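Long-range contacts in pumilio homolog 23 (Arabidopsis thaliana, PDB 5WZJ), which binds RNA sequence-specifically through its pumilio repeats, here an 18S rRNA sequence, and probably regulates translation and mRNA stability: residues L301-F306 / Q337-I342; R401-D406 / W417-G422. All blocks are in the same frame, centred on the assembly; numbering follows the deposited sequence.

How the contacts relate
Both contacts belong to the same all-helical, superhelical pumilio array, and they come in series: contact 1 closes before contact 2 opens. Contact 1 joins segment 301-306 (Pumilio 5), on helix 299-310, to segment 337-342 (Pumilio 6), on helix 337-347, so it is a seam between successive repeats. Contact 2 lies further along the chain, where the turn between helices 398-403 and 405-410 receives the loop that leads to helix 427-436. Their centres are about 35 Å apart and their nearest atoms about 16 Å, so they do not touch. One contact thus ties repeat to repeat and the other packs a loop onto helices of the same RNA-binding superhelix, neither of them directly at the RNA.

Contact 1: L301-F306 / Q337-I342; sequences LYNEMF and QEQMGI
Segments 301-306 and 337-342 run side by side as helices in nearly the same direction, their axes 12.3 Å apart at closest approach and inclined by 25°, with F306 and Q339 as the nearest CA pair. At that spacing long side chains have to bridge the gap, and Q339 does most of the work. With its CG beside the backbone N (chi1 -71°) and the chain extended from there on, it reaches across to helix 299-310. On the way its CG lies over the centre of the F306 ring, a CH-pi contact 3.8 Å from CG to the ring centroid. Its CB sits 3.7 Å from F306 CZ. The amide beyond is stacked at 27° to the same ring. F306 can offer this face because its CG is anti to the backbone N. I342 meets the far end of the ring, CG2 standing 4.0 Å from F306 CZ.

This is the seam between Pumilio 5 and Pumilio 6, two neighbouring repeats of the right-handed superhelix. Here Q339 NE2 donates to N303 OD1 at 2.8 Å, the donor lying well above the carbonyl plane of N303 and the two side chains crossing at about a right angle. Q339 OE1 takes a hydrogen bond from R335 N, so both ends of the buried amide are used and its rotation is fixed. The Y302 ring packs alongside, CE1 3.6 Å from Q339 OE1, while its OH is hydrogen-bonded to L330 O of helix 323-332.

Contact 2: R401-D406 / W417-G422; sequences RLLFLD and WEWAPG
F404 meets W419 in a T-shaped, edge-to-face pair: F404 CE2 is over the centre of the W419 six-membered ring, and the planes stand at 83°. The two ring centroids are 4.8 Å apart. In this part of the pumilio superhelix, the loop segment 417-422 packs on the turn between helices 398-403 and 405-410. A420 supplies a CH-pi contact to one face of F404, its CB 3.8 Å from the ring centroid and displaced toward the rim. W417 crosses F404 at about a right angle, with CZ2 3.6 Å from F404 CB. With an alanine at F404, the W419 face is likely to lose its edge partner and the A420 methyl the ring it rests on.

Further out, W419 stacks with Y458 of helix 456-463 and also touches E461 and T462 there. L403 adds a looser apolar contact, CD1 to W419 CH2 at 4.4 Å. The extended R401 chain slides past W417, CG 3.7 Å from W417 CZ3, and its guanidinium is held by NH1 on V388 O. Two waters join its other side to the loop: water 1 accepts from R401 NE at 2.8 Å, water 2 weakly from R401 NH2, and both donate to W417 O.

Contact 1: L301-F306 / Q337-I342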
loop_
_atom_site.group_PDB
_atom_site.type_symbol
_atom_site.label_atom_id
_atom_site.label_comp_id
_atom_site.label_asym_id
_atom_site.label_seq_id
_atom_site.Cartn_x
_atom_site.Cartn_y
_atom_site.Cartn_z
ATOM N N LEU A 301 -12.535 -0.351 -20.516
ATOM C CA LEU A 301 -11.449 -1.317 -20.571
ATOM C C LEU A 301 -11.605 -2.365 -19.471
ATOM O O LEU A 301 -11.419 -3.560 -19.721
ATOM C CB LEU A 301 -10.116 -0.572 -20.469
ATOM C CG LEU A 301 -8.851 -1.339 -20.815
ATOM C CD1 LEU A 301 -7.847 -0.413 -21.486
ATOM C CD2 LEU A 301 -8.284 -1.914 -19.556
ATOM N N TYR A 302 -11.978 -1.936 -18.257
ATOM C CA TYR A 302 -12.230 -2.890 -17.176
ATOM C C TYR A 302 -13.316 -3.880 -17.568
ATOM O O TYR A 302 -13.175 -5.089 -17.349
ATOM C CB TYR A 302 -12.625 -2.164 -15.874
ATOM C CG TYR A 302 -13.023 -3.134 -14.765
ATOM C CD1 TYR A 302 -14.310 -3.680 -14.718
ATOM C CD2 TYR A 302 -12.107 -3.526 -13.780
ATOM C CE1 TYR A 302 -14.677 -4.594 -13.734
ATOM C CE2 TYR A 302 -12.469 -4.434 -12.785
ATOM C CZ TYR A 302 -13.755 -4.968 -12.775
ATOM O OH TYR A 302 -14.129 -5.873 -11.801
ATOM N N ASN A 303 -14.432 -3.381 -18.112
ATOM C CA ASN A 303 -15.550 -4.272 -18.417
ATOM C C ASN A 303 -15.147 -5.323 -19.442
ATOM O O ASN A 303 -15.572 -6.481 -19.357
ATOM C CB ASN A 303 -16.757 -3.469 -18.920
ATOM C CG ASN A 303 -17.400 -2.634 -17.815
ATOM O OD1 ASN A 303 -17.110 -2.824 -16.636
ATOM N ND2 ASN A 303 -18.272 -1.706 -18.196
ATOM N N GLU A 304 -14.318 -4.939 -20.412
ATOM C CA GLU A 304 -13.882 -5.884 -21.433
ATOM C C GLU A 304 -12.968 -6.958 -20.843
ATOM O O GLU A 304 -13.097 -8.144 -21.179
ATOM C CB GLU A 304 -13.193 -5.126 -22.573
ATOM C CG GLU A 304 -12.659 -5.996 -23.720
ATOM C CD GLU A 304 -13.735 -6.503 -24.667
ATOM O OE1 GLU A 304 -14.935 -6.280 -24.388
ATOM O OE2 GLU A 304 -13.376 -7.132 -25.692
ATOM N N MET A 305 -12.042 -6.570 -19.956
ATOM C CA MET A 305 -11.208 -7.565 -19.286
ATOM C C MET A 305 -12.055 -8.511 -18.433
ATOM O O MET A 305 -11.856 -9.735 -18.459
ATOM C CB MET A 305 -10.139 -6.866 -18.440
ATOM C CG MET A 305 -9.109 -6.124 -19.296
ATOM S SD MET A 305 -7.862 -5.307 -18.285
ATOM C CE MET A 305 -6.908 -6.733 -17.764
ATOM N N PHE A 306 -12.993 -7.956 -17.656
ATOM C CA PHE A 306 -13.897 -8.781 -16.855
ATOM C C PHE A 306 -14.590 -9.832 -17.716
ATOM O O PHE A 306 -14.582 -11.028 -17.396
ATOM C CB PHE A 306 -14.924 -7.880 -16.155
ATOM C CG PHE A 306 -15.842 -8.610 -15.206
ATOM C CD1 PHE A 306 -16.917 -9.344 -15.680
ATOM C CD2 PHE A 306 -15.648 -8.523 -13.838
ATOM C CE1 PHE A 306 -17.765 -10.011 -14.803
ATOM C CE2 PHE A 306 -16.475 -9.191 -12.954
ATOM C CZ PHE A 306 -17.546 -9.927 -13.436
ATOM N N GLN A 337 -23.832 -3.907 -10.638
ATOM C CA GLN A 337 -24.437 -5.002 -9.900
ATOM C C GLN A 337 -24.469 -6.289 -10.709
ATOM O O GLN A 337 -24.496 -7.377 -10.123
ATOM C CB GLN A 337 -25.839 -4.592 -9.446
ATOM C CG GLN A 337 -25.824 -3.237 -8.737
ATOM C CD GLN A 337 -27.170 -2.831 -8.161
ATOM O OE1 GLN A 337 -28.222 -3.163 -8.709
ATOM N NE2 GLN A 337 -27.139 -2.106 -7.044
ATOM N N GLU A 338 -24.458 -6.199 -12.043
ATOM C CA GLU A 338 -24.409 -7.425 -12.831
ATOM C C GLU A 338 -23.088 -8.149 -12.609
ATOM O O GLU A 338 -23.057 -9.376 -12.450
ATOM C CB GLU A 338 -24.619 -7.130 -14.316
ATOM C CG GLU A 338 -24.634 -8.396 -15.173
ATOM C CD GLU A 338 -24.553 -8.131 -16.679
ATOM O OE1 GLU A 338 -24.774 -6.980 -17.119
ATOM O OE2 GLU A 338 -24.262 -9.088 -17.428
ATOM N N GLN A 339 -21.987 -7.399 -12.571
ATOM C CA GLN A 339 -20.695 -7.999 -12.261
ATOM C C GLN A 339 -20.682 -8.572 -10.850
ATOM O O GLN A 339 -20.161 -9.670 -10.622
ATOM C CB GLN A 339 -19.582 -6.958 -12.440
ATOM C CG GLN A 339 -19.337 -6.600 -13.907
ATOM C CD GLN A 339 -18.480 -5.368 -14.077
ATOM O OE1 GLN A 339 -18.260 -4.602 -13.130
ATOM N NE2 GLN A 339 -17.988 -5.164 -15.293
ATOM N N MET A 340 -21.257 -7.848 -9.889
ATOM C CA MET A 340 -21.330 -8.377 -8.532
ATOM C C MET A 340 -22.030 -9.732 -8.505
ATOM O O MET A 340 -21.586 -10.652 -7.810
ATOM C CB MET A 340 -22.050 -7.391 -7.619
ATOM C CG MET A 340 -22.083 -7.850 -6.181
ATOM S SD MET A 340 -20.443 -7.728 -5.432
ATOM C CE MET A 340 -20.623 -8.905 -4.086
ATOM N N GLY A 341 -23.114 -9.879 -9.271
ATOM C CA GLY A 341 -23.810 -11.155 -9.321
ATOM C C GLY A 341 -22.968 -12.259 -9.929
ATOM O O GLY A 341 -22.971 -13.394 -9.448
ATOM N N ILE A 342 -22.225 -11.945 -10.989
ATOM C CA ILE A 342 -21.357 -12.957 -11.588
ATOM C C ILE A 342 -20.265 -13.361 -10.607
ATOM O O ILE A 342 -19.966 -14.550 -10.441
ATOM C CB ILE A 342 -20.779 -12.447 -12.921
ATOM C CG1 ILE A 342 -21.875 -12.433 -13.986
ATOM C CG2 ILE A 342 -19.617 -13.306 -13.363
ATOM C CD1 ILE A 342 -21.583 -11.527 -15.158
#

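Contact 2: R401-D406 / W417-G422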
loop_
_atom_site.group_PDB
_atom_site.type_symbol
_atom_site.label_atom_id
_atom_site.label_comp_id
_atom_site.label_asym_id
_atom_site.label_seq_id
_atom_site.Cartn_x
_atom_site.Cartn_y
_atom_site.Cartn_z
ATOM N N ARG A 401 -13.568 -17.454 15.612
ATOM C CA ARG A 401 -12.942 -18.169 14.511
ATOM C C ARG A 401 -12.363 -17.214 13.477
ATOM O O ARG A 401 -11.317 -17.506 12.894
ATOM C CB ARG A 401 -13.943 -19.130 13.871
ATOM C CG ARG A 401 -14.373 -20.259 14.821
ATOM C CD ARG A 401 -15.423 -21.147 14.213
ATOM N NE ARG A 401 -15.815 -22.208 15.139
ATOM C CZ ARG A 401 -16.556 -23.260 14.803
ATOM N NH1 ARG A 401 -16.986 -23.404 13.553
ATOM N NH2 ARG A 401 -16.860 -24.174 15.717
ATOM N N LEU A 402 -13.004 -16.066 13.249
ATOM C CA LEU A 402 -12.444 -15.118 12.290
ATOM C C LEU A 402 -11.271 -14.347 12.882
ATOM O O LEU A 402 -10.297 -14.061 12.178
ATOM C CB LEU A 402 -13.523 -14.148 11.805
ATOM C CG LEU A 402 -14.453 -14.685 10.713
ATOM C CD1 LEU A 402 -15.654 -13.779 10.552
ATOM C CD2 LEU A 402 -13.722 -14.846 9.386
ATOM N N LEU A 403 -11.343 -14.003 14.174
ATOM C CA LEU A 403 -10.196 -13.379 14.836
ATOM C C LEU A 403 -8.938 -14.235 14.746
ATOM O O LEU A 403 -7.827 -13.696 14.667
ATOM C CB LEU A 403 -10.519 -13.099 16.304
ATOM C CG LEU A 403 -11.586 -12.041 16.581
ATOM C CD1 LEU A 403 -11.943 -12.085 18.069
ATOM C CD2 LEU A 403 -11.086 -10.639 16.150
ATOM N N PHE A 404 -9.085 -15.560 14.774
ATOM C CA PHE A 404 -7.942 -16.464 14.720
ATOM C C PHE A 404 -8.073 -17.383 13.516
ATOM O O PHE A 404 -7.927 -18.602 13.646
ATOM C CB PHE A 404 -7.839 -17.318 15.990
ATOM C CG PHE A 404 -7.504 -16.551 17.234
ATOM C CD1 PHE A 404 -6.241 -16.017 17.419
ATOM C CD2 PHE A 404 -8.444 -16.404 18.241
ATOM C CE1 PHE A 404 -5.924 -15.327 18.574
ATOM C CE2 PHE A 404 -8.139 -15.719 19.398
ATOM C CZ PHE A 404 -6.874 -15.179 19.572
ATOM N N LEU A 405 -8.361 -16.801 12.348
ATOM C CA LEU A 405 -8.738 -17.574 11.165
ATOM C C LEU A 405 -7.738 -18.689 10.851
ATOM O O LEU A 405 -8.141 -19.821 10.543
ATOM C CB LEU A 405 -8.889 -16.614 9.981
ATOM C CG LEU A 405 -9.675 -16.927 8.712
ATOM C CD1 LEU A 405 -11.060 -17.466 9.019
ATOM C CD2 LEU A 405 -9.788 -15.647 7.886
ATOM N N ASP A 406 -6.429 -18.405 10.941
ATOM C CA ASP A 406 -5.441 -19.430 10.585
ATOM C C ASP A 406 -5.373 -20.537 11.633
ATOM O O ASP A 406 -5.210 -21.712 11.284
ATOM C CB ASP A 406 -4.051 -18.813 10.353
ATOM C CG ASP A 406 -3.576 -17.952 11.514
ATOM O OD1 ASP A 406 -4.420 -17.541 12.344
ATOM O OD2 ASP A 406 -2.353 -17.668 11.585
ATOM N N TRP A 417 -12.136 -26.695 18.820
ATOM C CA TRP A 417 -11.400 -25.437 18.858
ATOM C C TRP A 417 -12.284 -24.323 19.409
ATOM O O TRP A 417 -13.466 -24.224 19.072
ATOM C CB TRP A 417 -10.901 -25.070 17.454
ATOM C CG TRP A 417 -10.014 -23.870 17.460
ATOM C CD1 TRP A 417 -8.651 -23.864 17.517
ATOM C CD2 TRP A 417 -10.424 -22.494 17.426
ATOM N NE1 TRP A 417 -8.182 -22.568 17.524
ATOM C CE2 TRP A 417 -9.249 -21.708 17.465
ATOM C CE3 TRP A 417 -11.666 -21.852 17.366
ATOM C CZ2 TRP A 417 -9.280 -20.306 17.447
ATOM C CZ3 TRP A 417 -11.697 -20.453 17.349
ATOM C CH2 TRP A 417 -10.513 -19.701 17.395
ATOM N N GLU A 418 -11.712 -23.487 20.273
ATOM C CA GLU A 418 -12.489 -22.383 20.821
ATOM C C GLU A 418 -11.737 -21.065 20.787
ATOM O O GLU A 418 -12.358 -20.002 20.722
ATOM C CB GLU A 418 -12.896 -22.682 22.259
ATOM C CG GLU A 418 -13.985 -23.712 22.393
ATOM C CD GLU A 418 -14.464 -23.831 23.817
ATOM O OE1 GLU A 418 -14.364 -22.825 24.556
ATOM O OE2 GLU A 418 -14.922 -24.931 24.196
ATOM N N TRP A 419 -10.409 -21.119 20.867
ATOM C CA TRP A 419 -9.595 -19.931 21.110
ATOM C C TRP A 419 -8.138 -20.303 20.855
ATOM O O TRP A 419 -7.794 -21.488 20.792
ATOM C CB TRP A 419 -9.795 -19.415 22.550
ATOM C CG TRP A 419 -9.337 -17.997 22.801
ATOM C CD1 TRP A 419 -8.265 -17.595 23.558
ATOM C CD2 TRP A 419 -9.951 -16.793 22.311
ATOM N NE1 TRP A 419 -8.167 -16.224 23.550
ATOM C CE2 TRP A 419 -9.191 -15.708 22.796
ATOM C CE3 TRP A 419 -11.061 -16.529 21.503
ATOM C CZ2 TRP A 419 -9.509 -14.384 22.504
ATOM C CZ3 TRP A 419 -11.378 -15.207 21.213
ATOM C CH2 TRP A 419 -10.599 -14.153 21.712
ATOM N N ALA A 420 -7.284 -19.278 20.714
ATOM C CA ALA A 420 -5.831 -19.454 20.611
ATOM C C ALA A 420 -5.167 -18.588 21.675
ATOM O O ALA A 420 -4.703 -17.475 21.385
ATOM C CB ALA A 420 -5.320 -19.107 19.211
ATOM N N PRO A 421 -5.100 -19.068 22.918
ATOM C CA PRO A 421 -4.674 -18.201 24.027
ATOM C C PRO A 421 -3.295 -17.598 23.790
ATOM O O PRO A 421 -2.335 -18.297 23.454
ATOM C CB PRO A 421 -4.683 -19.145 25.239
ATOM C CG PRO A 421 -5.572 -20.279 24.844
ATOM C CD PRO A 421 -5.384 -20.443 23.367
ATOM N N GLY A 422 -3.213 -16.276 23.946
ATOM C CA GLY A 422 -1.972 -15.550 23.777
ATOM C C GLY A 422 -1.555 -15.276 22.347
ATOM O O GLY A 422 -0.624 -14.489 22.135
HETATM O O HOH W 1 -15.162 -22.480 17.847
HETATM O O HOH W 2 -15.307 -25.741 17.530
#